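Local coordinates for protein alpha,alpha-trehalose-phosphate synthase (UDP-forming) (Burkholderia multivorans, PDB 5UOF) that belongs to glycosyltransferase family 20 and is built on the two-domain GT-B fold, with a pair of Rossmann-like halves, at residues T368-G373 / V411-L416; E282-F287 / L303-P308; P96-R101 / L163-P168. All blocks are in the same frame, centred on the assembly; numbering follows the deposited sequence.

Contact 1. Residues T368-G373 / V411-L416; sequences TPLRDG and VNPYDL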
loop_
_atom_site.group_PDB
_atom_site.type_symbol
_atom_site.label_atom_id
_atom_site.label_comp_id
_atom_site.label_asym_id
_atom_site.label_seq_id
_atom_site.Cartn_x
_atom_site.Cartn_y
_atom_site.Cartn_z
ATOM N N THR A 368 14.654 7.052 -10.063
ATOM C CA THR A 368 13.435 6.242 -10.139
ATOM C C THR A 368 13.159 5.509 -8.828
ATOM O O THR A 368 13.017 4.280 -8.805
ATOM C CB THR A 368 13.524 5.277 -11.320
ATOM O OG1 THR A 368 14.641 4.397 -11.147
ATOM C CG2 THR A 368 13.694 6.051 -12.651
ATOM N N PRO A 369 13.009 6.245 -7.719
ATOM C CA PRO A 369 12.648 5.593 -6.453
ATOM C C PRO A 369 11.278 4.948 -6.541
ATOM O O PRO A 369 10.414 5.392 -7.297
ATOM C CB PRO A 369 12.628 6.751 -5.443
ATOM C CG PRO A 369 12.293 7.972 -6.292
ATOM C CD PRO A 369 13.057 7.713 -7.587
ATOM N N LEU A 370 11.075 3.910 -5.720
ATOM C CA LEU A 370 9.765 3.264 -5.666
ATOM C C LEU A 370 8.710 4.192 -5.086
ATOM O O LEU A 370 7.531 4.080 -5.435
ATOM C CB LEU A 370 9.834 1.983 -4.834
ATOM C CG LEU A 370 10.916 1.012 -5.292
ATOM C CD1 LEU A 370 10.862 -0.269 -4.452
ATOM C CD2 LEU A 370 10.782 0.718 -6.795
ATOM N N ARG A 371 9.120 5.107 -4.204
ATOM C CA ARG A 371 8.214 6.051 -3.571
ATOM C C ARG A 371 9.052 7.156 -2.941
ATOM O O ARG A 371 10.052 6.869 -2.273
ATOM C CB ARG A 371 7.348 5.326 -2.530
ATOM C CG ARG A 371 6.338 6.189 -1.795
ATOM C CD ARG A 371 5.365 6.875 -2.733
ATOM N NE ARG A 371 4.405 5.949 -3.332
ATOM C CZ ARG A 371 3.215 6.326 -3.795
ATOM N NH1 ARG A 371 2.844 7.598 -3.701
ATOM N NH2 ARG A 371 2.386 5.427 -4.315
ATOM N N ASP A 372 8.652 8.413 -3.162
ATOM C CA ASP A 372 9.417 9.551 -2.657
ATOM C C ASP A 372 8.479 10.740 -2.497
ATOM O O ASP A 372 7.710 11.055 -3.409
ATOM C CB ASP A 372 10.563 9.880 -3.627
ATOM C CG ASP A 372 11.658 10.740 -2.999
ATOM O OD1 ASP A 372 11.337 11.718 -2.282
ATOM O OD2 ASP A 372 12.848 10.450 -3.255
ATOM N N GLY A 373 8.529 11.392 -1.336
ATOM C CA GLY A 373 7.671 12.549 -1.126
ATOM C C GLY A 373 7.859 13.625 -2.180
ATOM O O GLY A 373 6.906 14.328 -2.539
ATOM N N VAL A 411 8.564 6.917 -15.630
ATOM C CA VAL A 411 8.525 5.461 -15.698
ATOM C C VAL A 411 7.956 4.879 -14.409
ATOM O O VAL A 411 7.958 5.505 -13.343
ATOM C CB VAL A 411 9.913 4.848 -15.968
ATOM C CG1 VAL A 411 10.442 5.328 -17.310
ATOM C CG2 VAL A 411 10.881 5.211 -14.850
ATOM N N ASN A 412 7.477 3.657 -14.529
ATOM C CA ASN A 412 7.071 2.873 -13.379
ATOM C C ASN A 412 8.239 1.968 -13.014
ATOM O O ASN A 412 8.567 1.058 -13.789
ATOM C CB ASN A 412 5.824 2.050 -13.717
ATOM C CG ASN A 412 5.264 1.301 -12.512
ATOM O OD1 ASN A 412 6.008 0.879 -11.638
ATOM N ND2 ASN A 412 3.943 1.113 -12.483
ATOM N N PRO A 413 8.898 2.170 -11.871
ATOM C CA PRO A 413 10.110 1.389 -11.569
ATOM C C PRO A 413 9.847 -0.087 -11.312
ATOM O O PRO A 413 10.809 -0.870 -11.298
ATOM C CB PRO A 413 10.680 2.083 -10.324
ATOM C CG PRO A 413 9.494 2.730 -9.676
ATOM C CD PRO A 413 8.564 3.126 -10.802
ATOM N N TYR A 414 8.588 -0.498 -11.143
ATOM C CA TYR A 414 8.243 -1.911 -11.080
ATOM C C TYR A 414 8.203 -2.564 -12.453
ATOM O O TYR A 414 7.957 -3.767 -12.547
ATOM C CB TYR A 414 6.900 -2.091 -10.389
ATOM C CG TYR A 414 6.967 -1.639 -8.951
ATOM C CD1 TYR A 414 7.419 -2.502 -7.959
ATOM C CD2 TYR A 414 6.619 -0.344 -8.593
ATOM C CE1 TYR A 414 7.494 -2.100 -6.642
ATOM C CE2 TYR A 414 6.691 0.075 -7.259
ATOM C CZ TYR A 414 7.134 -0.808 -6.300
ATOM O OH TYR A 414 7.207 -0.428 -4.984
ATOM N N ASP A 415 8.443 -1.801 -13.506
ATOM C CA ASP A 415 8.466 -2.305 -14.871
ATOM C C ASP A 415 9.900 -2.126 -15.367
ATOM O O ASP A 415 10.236 -1.094 -15.948
ATOM C CB ASP A 415 7.449 -1.549 -15.704
ATOM C CG ASP A 415 7.299 -2.097 -17.105
ATOM O OD1 ASP A 415 8.139 -2.918 -17.545
ATOM O OD2 ASP A 415 6.321 -1.700 -17.774
ATOM N N LEU A 416 10.749 -3.130 -15.127
ATOM C CA LEU A 416 12.165 -2.995 -15.470
ATOM C C LEU A 416 12.358 -2.763 -16.959
ATOM O O LEU A 416 13.249 -2.006 -17.364
ATOM C CB LEU A 416 12.952 -4.230 -15.031
ATOM C CG LEU A 416 12.895 -4.576 -13.542
ATOM C CD1 LEU A 416 13.728 -5.820 -13.263
ATOM C CD2 LEU A 416 13.382 -3.401 -12.727
#

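Contact 2. Residues E282-F287 / L303-P308; sequences ERFQAF and LVQIAP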
loop_
_atom_site.group_PDB
_atom_site.type_symbol
_atom_site.label_atom_id
_atom_site.label_comp_id
_atom_site.label_asym_id
_atom_site.label_seq_id
_atom_site.Cartn_x
_atom_site.Cartn_y
_atom_site.Cartn_z
ATOM N N GLU A 282 16.306 -2.579 -8.564
ATOM C CA GLU A 282 15.604 -2.355 -9.822
ATOM C C GLU A 282 16.367 -1.374 -10.693
ATOM O O GLU A 282 16.462 -1.554 -11.909
ATOM C CB GLU A 282 14.190 -1.834 -9.555
ATOM C CG GLU A 282 13.242 -2.856 -8.934
ATOM C CD GLU A 282 13.339 -2.937 -7.420
ATOM O OE1 GLU A 282 12.485 -3.615 -6.812
ATOM O OE2 GLU A 282 14.256 -2.331 -6.830
ATOM N N ARG A 283 16.910 -0.324 -10.077
ATOM C CA ARG A 283 17.710 0.659 -10.802
ATOM C C ARG A 283 18.840 -0.019 -11.576
ATOM O O ARG A 283 19.015 0.199 -12.788
ATOM C CB ARG A 283 18.261 1.672 -9.783
ATOM C CG ARG A 283 18.754 2.999 -10.348
ATOM C CD ARG A 283 17.625 4.010 -10.463
ATOM N NE ARG A 283 16.948 4.227 -9.180
ATOM C CZ ARG A 283 17.290 5.149 -8.287
ATOM N NH1 ARG A 283 18.322 5.954 -8.509
ATOM N NH2 ARG A 283 16.605 5.253 -7.148
ATOM N N PHE A 284 19.618 -0.850 -10.885
ATOM C CA PHE A 284 20.742 -1.524 -11.515
ATOM C C PHE A 284 20.260 -2.517 -12.561
ATOM O O PHE A 284 20.855 -2.626 -13.636
ATOM C CB PHE A 284 21.587 -2.269 -10.484
ATOM C CG PHE A 284 22.421 -1.383 -9.586
ATOM C CD1 PHE A 284 22.257 -0.007 -9.569
ATOM C CD2 PHE A 284 23.387 -1.955 -8.777
ATOM C CE1 PHE A 284 23.041 0.786 -8.726
ATOM C CE2 PHE A 284 24.171 -1.168 -7.929
ATOM C CZ PHE A 284 23.996 0.202 -7.919
ATOM N N GLN A 285 19.207 -3.273 -12.245
ATOM C CA GLN A 285 18.787 -4.340 -13.149
ATOM C C GLN A 285 18.219 -3.783 -14.447
ATOM O O GLN A 285 18.322 -4.429 -15.495
ATOM C CB GLN A 285 17.759 -5.248 -12.462
ATOM C CG GLN A 285 18.375 -6.094 -11.349
ATOM C CD GLN A 285 17.395 -7.086 -10.750
ATOM O OE1 GLN A 285 16.206 -7.058 -11.056
ATOM N NE2 GLN A 285 17.895 -7.970 -9.886
ATOM N N ALA A 286 17.582 -2.616 -14.393
ATOM C CA ALA A 286 17.093 -2.026 -15.634
ATOM C C ALA A 286 18.242 -1.550 -16.511
ATOM O O ALA A 286 18.146 -1.618 -17.738
ATOM C CB ALA A 286 16.134 -0.881 -15.332
ATOM N N PHE A 287 19.328 -1.058 -15.905
ATOM C CA PHE A 287 20.511 -0.711 -16.689
ATOM C C PHE A 287 21.110 -1.957 -17.327
ATOM O O PHE A 287 21.510 -1.942 -18.498
ATOM C CB PHE A 287 21.529 -0.009 -15.787
ATOM C CG PHE A 287 22.750 0.491 -16.510
ATOM C CD1 PHE A 287 22.658 1.534 -17.415
ATOM C CD2 PHE A 287 23.996 -0.075 -16.269
ATOM C CE1 PHE A 287 23.797 1.998 -18.083
ATOM C CE2 PHE A 287 25.130 0.393 -16.921
ATOM C CZ PHE A 287 25.029 1.418 -17.834
ATOM N N LEU A 303 27.094 3.748 -15.779
ATOM C CA LEU A 303 26.224 4.214 -14.713
ATOM C C LEU A 303 27.081 4.501 -13.488
ATOM O O LEU A 303 27.843 3.640 -13.050
ATOM C CB LEU A 303 25.149 3.167 -14.393
ATOM C CG LEU A 303 24.364 3.378 -13.089
ATOM C CD1 LEU A 303 23.558 4.670 -13.147
ATOM C CD2 LEU A 303 23.438 2.165 -12.853
ATOM N N VAL A 304 26.983 5.720 -12.959
ATOM C CA VAL A 304 27.607 6.078 -11.693
ATOM C C VAL A 304 26.492 6.193 -10.665
ATOM O O VAL A 304 25.620 7.060 -10.787
ATOM C CB VAL A 304 28.407 7.386 -11.803
ATOM C CG1 VAL A 304 28.845 7.868 -10.416
ATOM C CG2 VAL A 304 29.632 7.175 -12.659
ATOM N N GLN A 305 26.503 5.305 -9.674
ATOM C CA GLN A 305 25.573 5.347 -8.547
ATOM C C GLN A 305 26.338 5.810 -7.318
ATOM O O GLN A 305 27.251 5.119 -6.853
ATOM C CB GLN A 305 24.935 3.981 -8.293
ATOM C CG GLN A 305 24.065 3.950 -7.027
ATOM C CD GLN A 305 22.771 4.703 -7.207
ATOM O OE1 GLN A 305 21.988 4.382 -8.098
ATOM N NE2 GLN A 305 22.538 5.717 -6.368
ATOM N N ILE A 306 25.971 6.977 -6.798
ATOM C CA ILE A 306 26.545 7.507 -5.575
ATOM C C ILE A 306 25.528 7.284 -4.470
ATOM O O ILE A 306 24.333 7.539 -4.658
ATOM C CB ILE A 306 26.902 8.994 -5.724
ATOM C CG1 ILE A 306 28.041 9.142 -6.741
ATOM C CG2 ILE A 306 27.292 9.610 -4.367
ATOM C CD1 ILE A 306 28.234 10.559 -7.239
ATOM N N ALA A 307 25.996 6.774 -3.338
ATOM C CA ALA A 307 25.147 6.520 -2.174
ATOM C C ALA A 307 25.859 7.100 -0.963
ATOM O O ALA A 307 26.767 6.461 -0.404
ATOM C CB ALA A 307 24.861 5.033 -1.994
ATOM N N PRO A 308 25.515 8.317 -0.561
ATOM C CA PRO A 308 26.115 8.902 0.631
ATOM C C PRO A 308 25.853 8.007 1.828
ATOM O O PRO A 308 24.698 7.653 2.094
ATOM C CB PRO A 308 25.390 10.251 0.771
ATOM C CG PRO A 308 24.809 10.525 -0.592
ATOM C CD PRO A 308 24.503 9.190 -1.181
#

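Contact 3. Residues P96-R101 / L163-P168; sequences PVFHYR and LHIPFP. With EDO (1,2-ethanediol), chain H.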
loop_
_atom_site.group_PDB
_atom_site.type_symbol
_atom_site.label_atom_id
_atom_site.label_comp_id
_atom_site.label_asym_id
_atom_site.label_seq_id
_atom_site.Cartn_x
_atom_site.Cartn_y
_atom_site.Cartn_z
ATOM N N PRO A 96 8.139 3.398 7.011
ATOM C CA PRO A 96 7.855 2.397 5.971
ATOM C C PRO A 96 6.420 2.435 5.472
ATOM O O PRO A 96 6.199 2.285 4.261
ATOM C CB PRO A 96 8.207 1.060 6.646
ATOM C CG PRO A 96 8.163 1.342 8.122
ATOM C CD PRO A 96 8.651 2.758 8.239
ATOM N N VAL A 97 5.430 2.637 6.349
ATOM C CA VAL A 97 4.048 2.643 5.876
ATOM C C VAL A 97 3.797 3.843 4.973
ATOM O O VAL A 97 3.150 3.723 3.926
ATOM C CB VAL A 97 3.056 2.616 7.052
ATOM C CG1 VAL A 97 1.632 2.852 6.518
ATOM C CG2 VAL A 97 3.134 1.270 7.787
ATOM N N PHE A 98 4.315 5.019 5.351
ATOM C CA PHE A 98 4.098 6.203 4.523
ATOM C C PHE A 98 4.818 6.100 3.183
ATOM O O PHE A 98 4.450 6.812 2.242
ATOM C CB PHE A 98 4.557 7.470 5.246
ATOM C CG PHE A 98 3.610 7.963 6.322
ATOM C CD1 PHE A 98 2.889 7.080 7.121
ATOM C CD2 PHE A 98 3.481 9.325 6.558
ATOM C CE1 PHE A 98 2.048 7.557 8.139
ATOM C CE2 PHE A 98 2.639 9.809 7.548
ATOM C CZ PHE A 98 1.923 8.920 8.352
ATOM N N HIS A 99 5.841 5.246 3.073
ATOM C CA HIS A 99 6.464 4.979 1.777
ATOM C C HIS A 99 5.899 3.728 1.127
ATOM O O HIS A 99 6.545 3.136 0.247
ATOM C CB HIS A 99 7.984 4.901 1.914
ATOM C CG HIS A 99 8.613 6.229 2.208
ATOM N ND1 HIS A 99 8.649 6.771 3.476
ATOM C CD2 HIS A 99 9.178 7.154 1.389
ATOM C CE1 HIS A 99 9.224 7.961 3.429
ATOM N NE2 HIS A 99 9.558 8.214 2.174
ATOM N N TYR A 100 4.694 3.326 1.539
ATOM C CA TYR A 100 3.948 2.242 0.897
ATOM C C TYR A 100 4.667 0.902 1.033
ATOM O O TYR A 100 4.553 0.017 0.180
ATOM C CB TYR A 100 3.645 2.574 -0.570
ATOM C CG TYR A 100 2.512 3.568 -0.696
ATOM C CD1 TYR A 100 2.713 4.915 -0.449
ATOM C CD2 TYR A 100 1.231 3.154 -1.032
ATOM C CE1 TYR A 100 1.667 5.826 -0.544
ATOM C CE2 TYR A 100 0.191 4.048 -1.124
ATOM C CZ TYR A 100 0.407 5.385 -0.886
ATOM O OH TYR A 100 -0.636 6.274 -0.987
ATOM N N ARG A 101 5.394 0.732 2.138
ATOM C CA ARG A 101 6.002 -0.552 2.463
ATOM C C ARG A 101 5.452 -1.090 3.782
ATOM O O ARG A 101 6.191 -1.226 4.761
ATOM C CB ARG A 101 7.528 -0.430 2.508
ATOM C CG ARG A 101 8.204 -0.145 1.155
ATOM C CD ARG A 101 8.009 -1.291 0.150
ATOM N NE ARG A 101 8.469 -2.596 0.630
ATOM C CZ ARG A 101 9.668 -3.118 0.368
ATOM N NH1 ARG A 101 10.554 -2.446 -0.355
ATOM N NH2 ARG A 101 9.983 -4.321 0.833
ATOM N N LEU A 163 4.764 18.002 6.155
ATOM C CA LEU A 163 5.220 16.629 5.993
ATOM C C LEU A 163 6.105 16.538 4.755
ATOM O O LEU A 163 5.653 16.823 3.641
ATOM C CB LEU A 163 4.021 15.691 5.859
ATOM C CG LEU A 163 4.365 14.203 5.883
ATOM C CD1 LEU A 163 4.860 13.805 7.298
ATOM C CD2 LEU A 163 3.126 13.398 5.479
ATOM N N HIS A 164 7.365 16.144 4.944
ATOM C CA HIS A 164 8.291 16.065 3.820
ATOM C C HIS A 164 8.199 14.747 3.057
ATOM O O HIS A 164 8.634 14.682 1.902
ATOM C CB HIS A 164 9.725 16.273 4.302
ATOM C CG HIS A 164 9.981 17.641 4.846
ATOM N ND1 HIS A 164 10.846 18.528 4.238
ATOM C CD2 HIS A 164 9.478 18.283 5.925
ATOM C CE1 HIS A 164 10.865 19.656 4.926
ATOM N NE2 HIS A 164 10.054 19.530 5.961
ATOM N N ILE A 165 7.637 13.709 3.668
ATOM C CA ILE A 165 7.504 12.391 3.048
ATOM C C ILE A 165 6.073 12.251 2.532
ATOM O O ILE A 165 5.245 13.139 2.781
ATOM C CB ILE A 165 7.879 11.287 4.055
ATOM C CG1 ILE A 165 6.914 11.281 5.241
ATOM C CG2 ILE A 165 9.312 11.493 4.545
ATOM C CD1 ILE A 165 7.069 10.048 6.104
ATOM N N PRO A 166 5.740 11.199 1.781
ATOM C CA PRO A 166 4.358 11.043 1.302
ATOM C C PRO A 166 3.378 10.882 2.451
ATOM O O PRO A 166 3.745 10.512 3.565
ATOM C CB PRO A 166 4.416 9.758 0.458
ATOM C CG PRO A 166 5.892 9.600 0.093
ATOM C CD PRO A 166 6.593 10.079 1.350
ATOM N N PHE A 167 2.110 11.192 2.177
ATOM C CA PHE A 167 1.053 10.791 3.102
ATOM C C PHE A 167 0.210 9.728 2.421
ATOM O O PHE A 167 -0.384 9.997 1.365
ATOM C CB PHE A 167 0.181 11.964 3.548
ATOM C CG PHE A 167 -0.669 11.634 4.734
ATOM C CD1 PHE A 167 -0.123 11.665 6.003
ATOM C CD2 PHE A 167 -1.997 11.249 4.580
ATOM C CE1 PHE A 167 -0.896 11.326 7.117
ATOM C CE2 PHE A 167 -2.774 10.923 5.693
ATOM C CZ PHE A 167 -2.221 10.973 6.958
ATOM N N PRO A 168 0.156 8.516 2.969
ATOM C CA PRO A 168 -0.511 7.416 2.273
ATOM C C PRO A 168 -2.027 7.535 2.301
ATOM O O PRO A 168 -2.618 8.140 3.199
ATOM C CB PRO A 168 -0.039 6.180 3.043
ATOM C CG PRO A 168 0.150 6.687 4.453
ATOM C CD PRO A 168 0.632 8.122 4.311
HETATM C C1 EDO H . 1.021 -0.726 -0.104
HETATM O O1 EDO H . 0.906 -1.914 -0.889
HETATM C C2 EDO H . 1.077 -1.118 1.366
HETATM O O2 EDO H . 2.314 -1.788 1.637
HETATM O O HOH W 1 -0.438 9.115 -1.213
#

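Contact 1. Residues T368-G373 / V411-L416
Leu-370 has CG anti to its carbonyl carbon (chi1 -54°), and Tyr-414 makes the same choice (chi1 -64°); these turns bring the leucine's branched end against the phenol ring, the side chains crossing at about a right angle. CD2 of Leu-370 sits over one face of the Tyr-414 ring, 4.3 Å from its centroid and displaced toward the rim, a CH-pi contact. The Tyr-414 OH reaches Leu-370 CB at 3.6 Å. Leu-370 CD2 also meets Pro-413 CG at 3.7 Å, so one branch packs against two neighbours. Pro-413 turns its ring toward the other loop, with CB 3.5 Å from Thr-368 O, and its restricted phi suits the second place of the type I turn from Asn-412 to Asp-415. Asn-412 OD1 accepts from Tyr-414 N at 3.0 Å, an Asx turn inside the type I turn that carries the ring. At the strand ends, Thr-368 CG2 and Val-411 CG2 touch at 3.7 Å. Asp-415 caps helix 416-428 through OD1, which accepts from Gln-418 N, while OD2 accepts from N of a bound serine. Strand 392-396 lies between strands 364-367 and 409-411, and helix 416-428 packs on Thr-368 and Val-411.

Contact 2. Residues E282-F287 / L303-P308
The Phe-287 ring carries Leu-303 CB over the centre of one face, 3.8 Å from the centroid and 11° off the normal, a CH-pi contact. The Phe-284 ring instead meets the strand with its edge: Gln-305 CG lies near the ring plane, 3.7 Å from Phe-284 CE1. Leu-303 CD2 reaches between the two aromatics, 4.1 Å from both Phe-284 CD1 and Phe-287 CG, while CB stays on one ring, a division that leucine's branching allows. With CG anti to the backbone N (chi1 -176°), Phe-287 extends toward the strand and brings its face to Leu-303. Gln-305 gives its methylenes to Phe-284 and keeps its amide for polar partners, which a buried glutamine needs: OE1 bonds Ser-270 and NE2 bonds Asp-272. Gln-305 NE2 also donates to Ile-306 O at 3.1 Å, approaching from above that carbonyl's plane. Arg-283 passes across Gln-305 at about a right angle, its guanidinium held chiefly by a salt bridge to Asp-272. Segments 282-287 and 303-306 run nearly antiparallel (174°), their axes 10.8 Å apart. The contact packs the helix of a beta-alpha-beta crossover on its second strand: helix 280-293 links the neighbouring parallel strands 266-271 and 301-306, the repeating unit of Rossmann-like domains.

Contact 3. Residues P96-R101 / L163-P168
Phe-98 is packed tightly against Ile-165, Pro-166, Phe-167 and Pro-168. Pro-168 CD lies over one face of the Phe-98 ring, 3.7 Å from the centroid, and also covers a face of the Phe-167 ring, so a compact proline fills the angle between two aromatics whose planes stand at 79° with centroids 5.3 Å apart. Ile-165 has CG1 between its backbone N and carbonyl carbon (chi1 63°), which brings CD1 to within 3.7 Å of Phe-98 CD2. Phe-98 CD2 also comes 3.2 Å from Pro-166 O, a buried carbonyl with no hydrogen-bonding partner in the model. The flat His-99 imidazole suits two roles: Pro-166 CD rests over its face, 3.6 Å from His-99 NE2, while ND1 bonds Trp-95 O and holds the ring's rotation. Helix 89-98 ends here in a Schellman motif: Arg-101 N bonds Pro-96 O, Tyr-100 N bonds Val-97 O, and Tyr-100 takes the positive-phi C-prime position. Beyond it the contact is looser and wetter. Partly exposed Tyr-100 sets its ring across Pro-168 at an oblique angle, CE1 4.0 Å from Pro-168 CB, and reaches the polar rim with its hydroxyl. A water at the ring edge donates to Tyr-100 OH at 2.9 Å and to Phe-167 O at 2.7 Å. The Tyr-100 hydroxyl is also hydrogen-bonded to Asp-171 of the second subunit and to Ser-169 N. A 1,2-ethanediol, probably a leftover of crystallisation, weakly hydrogen-bonds Tyr-100 O.

Overall arrangement
From the N terminus, contact 3 comes first, closing the stretch between helix 89-98 and the loop after strand 159-162, within the half of the protein built on the mixed sheet. Contact 2 then closes a short loop, from helix 280-293 back to strand 301-306 in the parallel sheet. Contact 1 follows, joining the loops after strands 364-367 and 409-411 of that same sheet. The three closures run in series; none nests in or crosses another. Contacts 1 and 2 touch through Thr-368 with Arg-283 and through Leu-416 with Glu-282 and Gln-285. Contact 1 also meets contact 3, with Arg-371 on Tyr-100 and Gly-373 on Pro-166, so the two halves pack together there, and contacts 1 and 3 also touch the second subunit.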